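Local coordinates for peptidase M16 C-terminal domain-containing protein (Enterococcus faecalis, PDB 3D3Y) that is of unknown function but carries a peptidase M16 C-terminal-type domain and is predicted to bind a metal ion, at residues Leu55-Gln60 against Leu113-Phe118; Glu65-Ala68 against Gly72-Phe75. All coordinates share one frame; numbering follows the deposited sequence.

Contact 1 of 2, residues Leu55-Gln60 against Leu113-Phe118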
# COMPACT_ATOMS: atom_id res chain seq x y z
N LEU A 55 -26.47 8.83 3.22
CA LEU A 55 -27.71 9.58 3.51
C LEU A 55 -28.98 8.77 3.23
O LEU A 55 -29.93 8.78 4.02
CB LEU A 55 -27.75 10.85 2.67
CG LEU A 55 -28.86 11.83 3.02
CD1 LEU A 55 -28.60 12.45 4.40
CD2 LEU A 55 -28.96 12.89 1.92
N ASN A 56 -28.99 8.09 2.08
CA ASN A 56 -30.19 7.40 1.59
C ASN A 56 -30.18 5.89 1.83
O ASN A 56 -31.20 5.23 1.61
CB ASN A 56 -30.46 7.75 0.13
CG ASN A 56 -30.73 9.25 -0.06
OD1 ASN A 56 -31.55 9.84 0.68
ND2 ASN A 56 -30.03 9.87 -1.00
N TYR A 57 -29.05 5.36 2.29
CA TYR A 57 -28.97 4.01 2.87
C TYR A 57 -28.44 4.16 4.30
O TYR A 57 -27.28 3.85 4.58
CB TYR A 57 -28.08 3.11 2.01
CG TYR A 57 -28.51 3.14 0.56
CD1 TYR A 57 -29.72 2.57 0.18
CD2 TYR A 57 -27.73 3.78 -0.41
CE1 TYR A 57 -30.15 2.64 -1.15
CE2 TYR A 57 -28.16 3.82 -1.76
CZ TYR A 57 -29.38 3.25 -2.10
OH TYR A 57 -29.83 3.30 -3.42
N PRO A 58 -29.28 4.73 5.20
CA PRO A 58 -28.82 5.28 6.50
C PRO A 58 -28.35 4.29 7.54
O PRO A 58 -27.96 4.70 8.63
CB PRO A 58 -30.04 6.06 7.01
CG PRO A 58 -31.22 5.50 6.32
CD PRO A 58 -30.73 4.96 4.98
N ASN A 59 -28.39 3.00 7.24
CA ASN A 59 -27.81 2.03 8.13
C ASN A 59 -27.34 0.83 7.34
O ASN A 59 -27.58 0.76 6.13
CB ASN A 59 -28.80 1.67 9.27
CG ASN A 59 -30.05 1.01 8.78
OD1 ASN A 59 -30.01 0.05 8.03
ND2 ASN A 59 -31.19 1.52 9.21
N GLN A 60 -26.69 -0.11 8.01
CA GLN A 60 -25.98 -1.22 7.34
C GLN A 60 -26.96 -2.28 6.83
O GLN A 60 -26.68 -2.98 5.83
CB GLN A 60 -24.89 -1.77 8.29
CG GLN A 60 -23.81 -2.74 7.76
CD GLN A 60 -23.18 -2.41 6.40
OE1 GLN A 60 -22.81 -1.27 6.10
NE2 GLN A 60 -23.04 -3.45 5.59
N LEU A 113 -22.69 4.19 -6.64
CA LEU A 113 -21.53 5.05 -6.44
C LEU A 113 -21.89 6.52 -6.24
O LEU A 113 -21.31 7.21 -5.39
CB LEU A 113 -20.52 4.89 -7.57
CG LEU A 113 -19.88 3.51 -7.77
CD1 LEU A 113 -19.15 3.54 -9.08
CD2 LEU A 113 -18.96 3.19 -6.58
N LYS A 114 -22.84 7.02 -7.04
CA LYS A 114 -23.21 8.43 -6.90
C LYS A 114 -23.74 8.70 -5.49
O LYS A 114 -23.47 9.78 -4.89
CB LYS A 114 -24.26 8.81 -7.96
CG LYS A 114 -24.59 10.27 -7.98
CD LYS A 114 -25.64 10.59 -9.04
CE LYS A 114 -25.75 12.11 -9.20
NZ LYS A 114 -26.97 12.56 -9.95
N GLU A 115 -24.54 7.74 -4.98
CA GLU A 115 -25.11 7.82 -3.63
C GLU A 115 -24.00 7.84 -2.59
O GLU A 115 -23.94 8.75 -1.73
CB GLU A 115 -26.09 6.66 -3.36
CG GLU A 115 -27.47 6.79 -4.10
CD GLU A 115 -28.33 7.98 -3.58
OE1 GLU A 115 -28.16 8.41 -2.41
OE2 GLU A 115 -29.17 8.48 -4.36
N ILE A 116 -23.12 6.86 -2.68
CA ILE A 116 -21.98 6.77 -1.75
C ILE A 116 -21.09 8.03 -1.74
O ILE A 116 -20.73 8.56 -0.69
CB ILE A 116 -21.13 5.52 -2.03
CG1 ILE A 116 -21.96 4.25 -1.75
CG2 ILE A 116 -19.78 5.58 -1.22
CD1 ILE A 116 -22.59 4.18 -0.33
N ILE A 117 -20.74 8.51 -2.94
CA ILE A 117 -19.77 9.60 -3.07
C ILE A 117 -20.34 10.99 -2.83
O ILE A 117 -19.71 11.81 -2.13
CB ILE A 117 -19.06 9.52 -4.43
CG1 ILE A 117 -18.27 8.21 -4.52
CG2 ILE A 117 -18.17 10.75 -4.65
CD1 ILE A 117 -17.68 7.97 -5.92
N PHE A 118 -21.53 11.23 -3.36
CA PHE A 118 -22.14 12.55 -3.31
C PHE A 118 -23.28 12.71 -2.31
O PHE A 118 -23.76 13.82 -2.08
CB PHE A 118 -22.61 12.92 -4.72
CG PHE A 118 -21.48 13.00 -5.71
CD1 PHE A 118 -20.75 14.18 -5.85
CD2 PHE A 118 -21.12 11.90 -6.49
CE1 PHE A 118 -19.70 14.27 -6.75
CE2 PHE A 118 -20.06 11.97 -7.40
CZ PHE A 118 -19.34 13.17 -7.51
O HOH W 1 -27.04 8.19 -0.07

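Contact 2 of 2, residues Glu65-Ala68 against Gly72-Phe75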
# COMPACT_ATOMS: atom_id res chain seq x y z
N GLU A 65 -28.90 -4.38 1.84
CA GLU A 65 -30.08 -4.68 1.07
C GLU A 65 -30.00 -4.07 -0.35
O GLU A 65 -30.43 -4.68 -1.31
CB GLU A 65 -31.29 -4.17 1.86
CG GLU A 65 -32.64 -3.94 1.15
CD GLU A 65 -33.64 -3.21 2.11
OE1 GLU A 65 -33.72 -3.62 3.31
OE2 GLU A 65 -34.31 -2.23 1.69
N ARG A 66 -29.46 -2.86 -0.47
CA ARG A 66 -29.23 -2.29 -1.80
C ARG A 66 -28.19 -3.12 -2.58
O ARG A 66 -28.38 -3.43 -3.77
CB ARG A 66 -28.76 -0.84 -1.67
CG ARG A 66 -28.47 -0.15 -2.99
CD ARG A 66 -29.63 -0.32 -3.99
NE ARG A 66 -29.41 0.48 -5.21
CZ ARG A 66 -30.00 0.24 -6.38
NH1 ARG A 66 -30.86 -0.74 -6.51
NH2 ARG A 66 -29.74 1.01 -7.42
N LEU A 67 -27.10 -3.50 -1.91
CA LEU A 67 -26.09 -4.37 -2.53
C LEU A 67 -26.69 -5.69 -3.07
O LEU A 67 -26.30 -6.19 -4.14
CB LEU A 67 -24.93 -4.64 -1.56
CG LEU A 67 -24.08 -3.40 -1.24
CD1 LEU A 67 -23.14 -3.75 -0.09
CD2 LEU A 67 -23.31 -2.96 -2.51
N ALA A 68 -27.68 -6.19 -2.35
CA ALA A 68 -28.37 -7.41 -2.73
C ALA A 68 -29.27 -7.13 -3.93
O ALA A 68 -29.32 -7.93 -4.87
CB ALA A 68 -29.18 -7.90 -1.56
N GLY A 72 -26.24 -8.90 -5.71
CA GLY A 72 -25.25 -9.43 -4.76
C GLY A 72 -23.85 -8.86 -5.00
O GLY A 72 -22.87 -9.60 -5.04
N ALA A 73 -23.76 -7.53 -5.16
CA ALA A 73 -22.52 -6.80 -5.41
C ALA A 73 -21.62 -6.80 -4.18
O ALA A 73 -22.11 -6.81 -3.07
CB ALA A 73 -22.85 -5.34 -5.80
N SER A 74 -20.29 -6.78 -4.38
CA SER A 74 -19.34 -6.54 -3.31
C SER A 74 -18.97 -5.06 -3.39
O SER A 74 -18.83 -4.49 -4.51
CB SER A 74 -18.07 -7.35 -3.50
OG SER A 74 -18.35 -8.73 -3.27
N PHE A 75 -18.79 -4.47 -2.22
CA PHE A 75 -18.49 -3.04 -2.09
C PHE A 75 -17.56 -2.81 -0.91
O PHE A 75 -17.76 -3.36 0.18
CB PHE A 75 -19.80 -2.27 -1.91
CG PHE A 75 -19.61 -0.85 -1.41
CD1 PHE A 75 -18.98 0.11 -2.19
CD2 PHE A 75 -20.07 -0.48 -0.15
CE1 PHE A 75 -18.82 1.43 -1.74
CE2 PHE A 75 -19.92 0.83 0.32
CZ PHE A 75 -19.30 1.79 -0.48

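Contact 1 of 2, residues Leu55-Gln60 against Leu113-Phe118
Asn56 and Tyr57 meet Glu115 in a small surface contact, part polar and part ring-on-aliphatic packing, between the loop joining helices 40-52 and 60-69 and the last turns of helix 105-118. The surroundings are consistent with an M16-type alpha/beta fold, in which helices pack against a mixed sheet of six strands; from the same helix Leu113 and Ile117 face strand 85-95, while Glu115 reaches the loop instead. The central bond runs from Asn56 ND2 to Glu115 OE1, 2.8 Å long and almost straight at 174°. Glu115 OE1 lies practically in the amide plane of Asn56, and the donor stands on the syn side of that oxygen, slightly out of the carboxylate plane. The two planes are turned 66° against each other. In Glu115, CG stands beside the backbone N, and a bend at chi2 (-67°) turns the carboxylate toward the loop. A water bridges the same pair, accepting from Asn56 N at 2.9 Å and donating to Glu115 OE1 at 2.6 Å. One carboxylate oxygen thus takes a bond from the side-chain amide and another from the water, which probably favours the ionised form. Next to this polar cluster, the Tyr57 ring lies against the aliphatic part of Glu115 and crosses its chain at about a right angle. A backbone hydrogen bond of Leu55 with Ala119, just past the helix, also joins the two elements. Farther along the loop, Asn59 occupies the N-cap position of helix 60-69, its OD1 accepting from Lys62 N, and Tyr57 also packs on Leu63 and Arg66 of that helix. On the ring, CE2 is the atom that touches, 3.8 Å from Glu115 CG and 3.9 Å from Glu115 CB.

Contact 2 of 2, residues Glu65-Ala68 against Gly72-Phe75
Leu67 O, near the C-terminal end of helix 60-69, is gripped by two backbone N-H groups of the chain that turns back into strand 74-82. The sounder bond comes from Ala73 N, at 3.0 Å and 155°, although the donor stands well above the carbonyl plane. Gly72 N also approaches Leu67 O at 3.1 Å, but the bond is bent and weak; a second weak bond links Gly72 N to Ala68 O at 3.3 Å. Gly72 therefore shares one N-H between two successive carbonyls, with its backbone in the left-handed region (phi 72°) where the chain reverses. Beyond this polar turn the contact becomes apolar. Leu67 CD2 rests 3.6 Å from Phe75 CB and 4.1 Å from Ala73 CB, while Leu67 CD1 lies 4.1 Å from Phe75 CB, so both methyls face the base of the phenylalanine, CD2 the nearer. The Phe75 ring, swung opposite the backbone N about CA-CB (chi1 165°), leads away from Leu67 and meets Phe112 edge-to-face; Phe112 of helix 105-118 also touches Leu67. Ala73 packs on Met92 and Ile94 of the neighbouring strand. Carbonyls near a helix C-terminus here accept bonds from the reversing chain, and a glycine in left-handed conformation precedes edge strand 74-82 of the six-stranded sheet, consistent with an M16-type alpha/beta fold.

Overall arrangement
Both contacts lie near the surface on the same side of the chain's centre, with their own centres about 12 Å apart, and contact 2 is nested within the loop that contact 1 closes. Helix 60-69 connects them: segment 55-60 leads into its start, segment 65-68 lies near its end. Helix 105-118 supplies one partner of contact 1 and lies beside contact 2, where Ile116 CG1 packs 3.8 Å from Phe75 CZ. Their chemistry differs: contact 1 joins elements distant in sequence through an amide-carboxylate bond, a water held by a backbone N, and tyrosine packing, whereas contact 2 is a local turn of backbone bonds with aliphatic packing, and includes one buried residue, Ala73.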